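Side-chain contact in putative uncharacterized protein (Bacteroides thetaiotaomicron, PDB 2RBK), which probably acts as a magnesium-dependent phosphatase of the haloacid dehalogenase superfamily: residues 95-98 / 103-106. Residues are numbered along the deposited sequence; the frame is centred on the assembly and turned at random.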
ATOM      1  N   ALA A  95       7.625   2.538  22.421  1.00 13.27           N
ATOM      2  CA  ALA A  95       7.362   2.395  23.842  1.00 13.63           C
ATOM      3  C   ALA A  95       5.992   1.774  24.041  1.00 14.05           C
ATOM      4  O   ALA A  95       5.817   0.925  24.924  1.00 14.67           O
ATOM      5  CB  ALA A  95       7.467   3.751  24.537  1.00 15.33           C
ATOM      6  N   PHE A  96       4.978   2.204  23.311  1.00 13.15           N
ATOM      7  CA  PHE A  96       3.612   1.726  23.442  1.00 14.18           C
ATOM      8  C   PHE A  96       3.565   0.243  23.138  1.00 14.32           C
ATOM      9  O   PHE A  96       3.031  -0.537  23.877  1.00 15.89           O
ATOM     10  CB  PHE A  96       2.675   2.499  22.514  1.00 14.83           C
ATOM     11  CG  PHE A  96       1.244   2.000  22.532  1.00 16.89           C
ATOM     12  CD1 PHE A  96       0.408   2.435  23.548  1.00 18.79           C
ATOM     13  CD2 PHE A  96       0.761   1.113  21.599  1.00 18.78           C
ATOM     14  CE1 PHE A  96      -0.918   1.986  23.601  1.00 20.78           C
ATOM     15  CE2 PHE A  96      -0.561   0.678  21.653  1.00 21.96           C
ATOM     16  CZ  PHE A  96      -1.374   1.122  22.665  1.00 21.11           C
ATOM     17  N   CYS A  97       4.150  -0.118  21.992  1.00 14.70           N
ATOM     18  CA  CYS A  97       4.120  -1.535  21.597  1.00 14.90           C
ATOM     19  C   CYS A  97       4.862  -2.435  22.570  1.00 15.29           C
ATOM     20  O   CYS A  97       4.397  -3.542  22.909  1.00 16.93           O
ATOM     21  CB  CYS A  97       4.640  -1.773  20.191  1.00 13.70           C
ATOM     22  SG  CYS A  97       3.572  -1.032  18.912  1.00 14.41           S
ATOM     23  N   GLU A  98       6.025  -1.968  23.051  1.00 15.57           N
ATOM     24  CA  GLU A  98       6.763  -2.779  24.002  1.00 17.34           C
ATOM     25  C   GLU A  98       5.981  -2.947  25.298  1.00 18.27           C
ATOM     26  O   GLU A  98       5.912  -4.066  25.854  1.00 21.36           O
ATOM     27  CB  GLU A  98       8.134  -2.116  24.282  1.00 18.73           C
ATOM     28  CG  GLU A  98       9.019  -2.963  25.178  1.00 21.16           C
ATOM     29  CD  GLU A  98      10.454  -2.573  25.347  1.00 25.83           C
ATOM     30  OE1 GLU A  98      11.005  -1.535  24.957  1.00 33.76           O
ATOM     31  OE2 GLU A  98      11.107  -3.475  25.972  1.00 38.99           O
ATOM     32  N   PRO A 103       3.928  -6.728  18.633  1.00 14.05           N
ATOM     33  CA  PRO A 103       5.061  -6.506  17.745  1.00 13.53           C
ATOM     34  C   PRO A 103       4.864  -5.257  16.878  1.00 12.27           C
ATOM     35  O   PRO A 103       3.748  -4.735  16.683  1.00 13.53           O
ATOM     36  CB  PRO A 103       5.049  -7.724  16.819  1.00 16.26           C
ATOM     37  CG  PRO A 103       3.779  -8.442  17.064  1.00 20.00           C
ATOM     38  CD  PRO A 103       3.121  -7.870  18.273  1.00 16.77           C
ATOM     39  N   CYS A 104       5.991  -4.811  16.320  1.00 12.12           N
ATOM     40  CA  CYS A 104       5.964  -3.661  15.415  1.00 11.65           C
ATOM     41  C   CYS A 104       7.124  -3.789  14.431  1.00 11.13           C
ATOM     42  O   CYS A 104       8.240  -4.096  14.833  1.00 11.72           O
ATOM     43  CB  CYS A 104       6.057  -2.363  16.197  1.00 12.15           C
ATOM     44  SG  CYS A 104       5.743  -0.870  15.218  1.00 12.45           S
ATOM     45  N   ILE A 105       6.816  -3.577  13.160  1.00 11.02           N
ATOM     46  CA  ILE A 105       7.795  -3.504  12.071  1.00 10.63           C
ATOM     47  C   ILE A 105       8.214  -2.065  11.902  1.00 10.26           C
ATOM     48  O   ILE A 105       7.405  -1.112  11.966  1.00 11.10           O
ATOM     49  CB  ILE A 105       7.213  -4.078  10.777  1.00 10.91           C
ATOM     50  CG1 ILE A 105       6.872  -5.559  10.920  1.00 12.90           C
ATOM     51  CG2 ILE A 105       8.052  -3.800   9.573  1.00 12.60           C
ATOM     52  CD1 ILE A 105       5.983  -6.085   9.824  1.00 15.12           C
ATOM     53  N   PHE A 106       9.528  -1.865  11.712  1.00  9.99           N
ATOM     54  CA  PHE A 106      10.122  -0.544  11.475  1.00  9.81           C
ATOM     55  C   PHE A 106      10.843  -0.573  10.162  1.00 10.01           C
ATOM     56  O   PHE A 106      11.772  -1.392   9.993  1.00 10.62           O
ATOM     57  CB  PHE A 106      11.064  -0.137  12.619  1.00 10.49           C
ATOM     58  CG  PHE A 106      10.374   0.051  13.948  1.00 10.72           C
ATOM     59  CD1 PHE A 106      10.111  -1.036  14.773  1.00 10.74           C
ATOM     60  CD2 PHE A 106       9.965   1.301  14.374  1.00 12.04           C
ATOM     61  CE1 PHE A 106       9.463  -0.859  15.951  1.00 11.36           C
ATOM     62  CE2 PHE A 106       9.353   1.467  15.580  1.00 12.84           C
ATOM     63  CZ  PHE A 106       9.073   0.368  16.382  1.00 12.95           C
TER
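Cys97, on helix 87-100, lays its thiol against the beta carbon of Cys104 at the start of strand 104-107, with SG of Cys97 3.9 Å from CB of Cys104. The sulfur meets this carbon with its flank: the CB-SG bond of Cys97 stands almost at a right angle to the line between the two atoms. Placing SG anti to the carbonyl carbon of Cys97 (chi1 -66°) puts it beside its own backbone N, in the gap between helix and strand. Cys104 takes a different rotamer, its SG anti to its backbone N and beside its carbonyl carbon (chi1 -170°). The two sulfurs are 4.3 Å apart, far beyond disulfide length, and the pair meets as two apolar groups. SG of Cys104 also lies over the face of the Phe106 ring, 3.7 Å from its CZ. Helix and strand follow one another through a short connection, and strand 104-107 is the central member of a three-stranded antiparallel sheet, between 112-115 and 149-152. This helix-on-sheet unit lies away from the magnesium and vanadate site and is consistent with the cap domain of Cof-type phosphatases. Pro103 contributes mainly through its backbone, its CB directed away from the helix; its carbonyl O lies 4.3 Å from Cys97 SG, a loose approach. All three residues are buried. Phe139 of helix 139-143 and Pro152 of the neighbouring strand touch both cysteines, so the thiols sit in a largely apolar setting, with Val102 also against Cys97.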